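Local coordinates for protein reducing end xylose-releasing exo-oligoxylanase (Paenibacillus barengoltzii G22, PDB 5YXT) that probably hydrolyses xylo-oligosaccharides, releasing xylose from their reducing ends, as a family 8 glycoside hydrolase involved in xylan degradation, at residues 149-152 and 153-156; 284-287 and 288-292. All blocks are in the same frame, centred on the assembly; numbering follows the deposited sequence.

Contact 1 (149-152 with 153-156) is the start of helix 152-165, where a loop becomes helical; contact 2 (284-287 with 288-292) lies within helix 281-294. They share no element: their centres are about 39 Å apart, on opposite sides of the chain's centre. Each is partly buried, with Tyr152 and Ala156 turned inward in contact 1, and Ala285, Val286, Ile289 and Gln290 in contact 2. Contact 2 also has an exposed side, at Glu284 and Ala291, whereas no touching residue of contact 1 is fully exposed. At the helix start, side-chain amides and a water join the backbone bonds; in mid-helix, backbone bonds dominate, and Lys288 and Gln290 send their polar ends to other parts of the chain.

Contact 1. Residues 149-152 and 153-156; sequences PFNY and GTQA
Asn151 and Gln155 meet through their side-chain amides: Gln155 NE2 donates to Asn151 OD1 over 3.0 Å, with an N-H...O angle of 165°. The acceptor lies in the amide plane of Gln155, whereas the donor is tilted from the Asn151 carbonyl plane, and the two amides stand 75° apart. Gln155 chi1 (-62°) sets CG beside its own backbone N and 3.4 Å from Asn151 OD1; the bend at chi2 then turns the amide so that NE2 meets OD1. On the other branch of the Asn151 amide, ND2 packs 3.6 Å from Thr154 CB and gives a hydrogen bond to a water whose oxygen lies 2.8 Å from Thr154 OG1, to which it is also bonded. The same two residues, Asn151 and Gln155, are joined along the backbone as well, by Gln155 N to Asn151 O at 3.0 Å; Ala156 N to Tyr152 O continues the helical pattern. This is the first turn of helix 152-165, with Asn151 at the N-cap position. Its side chain, however, makes no capping bond, and the residue centres an inverse gamma turn. An alanine here would remove both amide branches and would probably leave Gln155 NE2 without this acceptor and the water without the ND2 donor. Further out, Phe150 O sits 3.5 Å above the centre of the Tyr152 ring, whose OH is hydrogen-bonded to Asp88 and Gln84 of helix 84-98. Asp145 accepts from Gly153 N, and Pro149 O takes a hydrogen bond from Trp91 NE1.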
loop_
_atom_site.group_PDB
_atom_site.type_symbol
_atom_site.label_atom_id
_atom_site.label_comp_id
_atom_site.label_asym_id
_atom_site.label_seq_id
_atom_site.Cartn_x
_atom_site.Cartn_y
_atom_site.Cartn_z
ATOM N N PRO C 149 7.680 52.826 1.420
ATOM C CA PRO C 149 8.263 51.543 1.845
ATOM C C PRO C 149 8.044 50.381 0.873
ATOM O O PRO C 149 8.261 49.221 1.246
ATOM C CB PRO C 149 7.545 51.264 3.162
ATOM C CG PRO C 149 6.179 51.895 2.982
ATOM C CD PRO C 149 6.395 53.108 2.092
ATOM N N PHE C 150 7.631 50.674 -0.356
ATOM C CA PHE C 150 7.432 49.633 -1.354
ATOM C C PHE C 150 8.670 49.400 -2.208
ATOM O O PHE C 150 8.549 48.940 -3.351
ATOM C CB PHE C 150 6.223 49.958 -2.229
ATOM C CG PHE C 150 4.986 50.299 -1.443
ATOM C CD1 PHE C 150 4.379 49.349 -0.631
ATOM C CD2 PHE C 150 4.434 51.571 -1.505
ATOM C CE1 PHE C 150 3.244 49.664 0.100
ATOM C CE2 PHE C 150 3.299 51.891 -0.778
ATOM C CZ PHE C 150 2.703 50.941 0.024
ATOM N N ASN C 151 9.854 49.697 -1.671
ATOM C CA ASN C 151 11.117 49.352 -2.309
ATOM C C ASN C 151 11.466 47.934 -1.863
ATOM O O ASN C 151 12.358 47.707 -1.050
ATOM C CB ASN C 151 12.201 50.373 -1.959
ATOM C CG ASN C 151 12.313 50.649 -0.454
ATOM O OD1 ASN C 151 11.344 50.515 0.305
ATOM N ND2 ASN C 151 13.515 51.037 -0.019
ATOM N N TYR C 152 10.741 46.964 -2.448
ATOM C CA TYR C 152 10.605 45.624 -1.865
ATOM C C TYR C 152 11.954 44.954 -1.620
ATOM O O TYR C 152 12.203 44.429 -0.531
ATOM C CB TYR C 152 9.764 44.728 -2.780
ATOM C CG TYR C 152 8.405 45.262 -3.209
ATOM C CD1 TYR C 152 7.417 45.549 -2.272
ATOM C CD2 TYR C 152 8.106 45.441 -4.557
ATOM C CE1 TYR C 152 6.173 46.011 -2.667
ATOM C CE2 TYR C 152 6.857 45.900 -4.969
ATOM C CZ TYR C 152 5.895 46.188 -4.019
ATOM O OH TYR C 152 4.647 46.646 -4.409
ATOM N N GLY C 153 12.813 44.905 -2.646
ATOM C CA GLY C 153 14.085 44.206 -2.507
ATOM C C GLY C 153 14.982 44.816 -1.449
ATOM O O GLY C 153 15.700 44.105 -0.740
ATOM N N THR C 154 14.953 46.142 -1.323
ATOM C CA THR C 154 15.724 46.794 -0.269
ATOM C C THR C 154 15.164 46.454 1.106
ATOM O O THR C 154 15.918 46.109 2.022
ATOM C CB THR C 154 15.738 48.305 -0.490
ATOM O OG1 THR C 154 16.351 48.591 -1.755
ATOM C CG2 THR C 154 16.525 48.991 0.615
ATOM N N GLN C 155 13.836 46.516 1.263
ATOM C CA GLN C 155 13.231 46.133 2.538
ATOM C C GLN C 155 13.604 44.703 2.913
ATOM O O GLN C 155 13.865 44.407 4.084
ATOM C CB GLN C 155 11.710 46.288 2.472
ATOM C CG GLN C 155 11.234 47.714 2.227
ATOM C CD GLN C 155 11.301 48.565 3.465
ATOM O OE1 GLN C 155 11.339 48.052 4.592
ATOM N NE2 GLN C 155 11.312 49.881 3.274
ATOM N N ALA C 156 13.652 43.806 1.927
ATOM C CA ALA C 156 13.944 42.400 2.199
ATOM C C ALA C 156 15.396 42.198 2.624
ATOM O O ALA C 156 15.677 41.506 3.614
ATOM C CB ALA C 156 13.627 41.557 0.960
HETATM O O HOH W 1 15.649 51.304 -2.144
#

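Contact 2. Residues 284-287 and 288-292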
loop_
_atom_site.group_PDB
_atom_site.type_symbol
_atom_site.label_atom_id
_atom_site.label_comp_id
_atom_site.label_asym_id
_atom_site.label_seq_id
_atom_site.Cartn_x
_atom_site.Cartn_y
_atom_site.Cartn_z
ATOM N N GLU C 284 11.217 9.987 2.559
ATOM C CA GLU C 284 10.963 8.992 3.592
ATOM C C GLU C 284 10.170 9.588 4.753
ATOM O O GLU C 284 9.245 8.950 5.270
ATOM C CB GLU C 284 12.280 8.401 4.088
ATOM C CG GLU C 284 12.840 7.321 3.184
ATOM C CD GLU C 284 13.125 6.034 3.937
ATOM O OE1 GLU C 284 12.185 5.494 4.570
ATOM O OE2 GLU C 284 14.283 5.562 3.894
ATOM N N ALA C 285 10.504 10.818 5.164
ATOM C CA ALA C 285 9.795 11.437 6.280
ATOM C C ALA C 285 8.337 11.716 5.927
ATOM O O ALA C 285 7.440 11.476 6.741
ATOM C CB ALA C 285 10.503 12.728 6.708
ATOM N N VAL C 286 8.076 12.232 4.721
ATOM C CA VAL C 286 6.692 12.472 4.321
ATOM C C VAL C 286 5.944 11.149 4.223
ATOM O O VAL C 286 4.771 11.046 4.610
ATOM C CB VAL C 286 6.642 13.266 3.003
ATOM C CG1 VAL C 286 5.259 13.205 2.395
ATOM C CG2 VAL C 286 7.052 14.731 3.246
ATOM N N GLY C 287 6.625 10.108 3.740
ATOM C CA GLY C 287 6.031 8.779 3.745
ATOM C C GLY C 287 5.583 8.344 5.130
ATOM O O GLY C 287 4.521 7.740 5.287
ATOM N N LYS C 288 6.377 8.660 6.156
ATOM C CA LYS C 288 6.018 8.248 7.510
ATOM C C LYS C 288 4.819 9.028 8.031
ATOM O O LYS C 288 3.942 8.460 8.697
ATOM C CB LYS C 288 7.213 8.416 8.450
ATOM C CG LYS C 288 8.276 7.340 8.284
ATOM C CD LYS C 288 9.582 7.746 8.919
ATOM C CE LYS C 288 10.706 6.853 8.439
ATOM N NZ LYS C 288 11.886 7.032 9.304
ATOM N N ILE C 289 4.780 10.339 7.764
ATOM C CA ILE C 289 3.672 11.167 8.235
ATOM C C ILE C 289 2.374 10.744 7.565
ATOM O O ILE C 289 1.341 10.580 8.224
ATOM C CB ILE C 289 3.980 12.657 7.996
ATOM C CG1 ILE C 289 5.259 13.047 8.750
ATOM C CG2 ILE C 289 2.801 13.537 8.439
ATOM C CD1 ILE C 289 5.862 14.382 8.327
ATOM N N GLN C 290 2.409 10.538 6.242
ATOM C CA GLN C 290 1.193 10.151 5.537
ATOM C C GLN C 290 0.716 8.770 5.978
ATOM O O GLN C 290 -0.491 8.535 6.087
ATOM C CB GLN C 290 1.417 10.214 4.022
ATOM C CG GLN C 290 1.621 11.656 3.508
ATOM C CD GLN C 290 1.604 11.787 1.994
ATOM O OE1 GLN C 290 1.999 10.868 1.268
ATOM N NE2 GLN C 290 1.153 12.939 1.507
ATOM N N ALA C 291 1.648 7.854 6.257
ATOM C CA ALA C 291 1.263 6.547 6.785
ATOM C C ALA C 291 0.595 6.679 8.146
ATOM O O ALA C 291 -0.379 5.975 8.440
ATOM C CB ALA C 291 2.481 5.628 6.882
ATOM N N PHE C 292 1.109 7.577 8.991
ATOM C CA PHE C 292 0.513 7.767 10.303
ATOM C C PHE C 292 -0.926 8.233 10.188
ATOM O O PHE C 292 -1.800 7.764 10.926
ATOM C CB PHE C 292 1.324 8.774 11.118
ATOM C CG PHE C 292 0.769 9.008 12.504
ATOM C CD1 PHE C 292 1.001 8.092 13.516
ATOM C CD2 PHE C 292 -0.008 10.123 12.784
ATOM C CE1 PHE C 292 0.482 8.298 14.790
ATOM C CE2 PHE C 292 -0.532 10.332 14.054
ATOM C CZ PHE C 292 -0.283 9.420 15.052
#
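Glu284 O accepts a hydrogen bond from Lys288 N at 3.0 Å, the first i to i+4 bond of this part of helix 281-294, in a chain whose mainly helical build is consistent with the (alpha/alpha)6 barrel known from family 8 enzymes. The aliphatic part of Lys288 runs past the same carbonyl, with CG 3.6 Å from Glu284 O. Glu284 OE1 and Lys288 NZ remain 5.0 Å apart, so their opposite charges are near without touching; NZ is instead hydrogen-bonded to Pro234 O. Ala285 O takes a hydrogen bond from Ile289 N and a weak second one from Lys288 N. Ile289 CG1, set beside its own backbone N (chi1 -60°), lies 3.4 Å from Ala285 O, while the hydrophobic flank here is covered by Leu269 and Ala266 of helix 263-276. Val286 O receives Gln290 N almost in line, at 171°. Their side chains lie side by side and point the same way: Val286 CG1 touches Gln290 CD at 3.9 Å. The extended Gln290 chain carries its buried amide onward, where NE2 is hydrogen-bonded to Asn325 O and Ser329 OG, tying this helix to the 318-327 helix and the loop after it. Gly287 O accepts from Ala291 N with the donor tilted 32° from the carbonyl plane, and Ala291 CB lies 3.3 Å from Gly287 O.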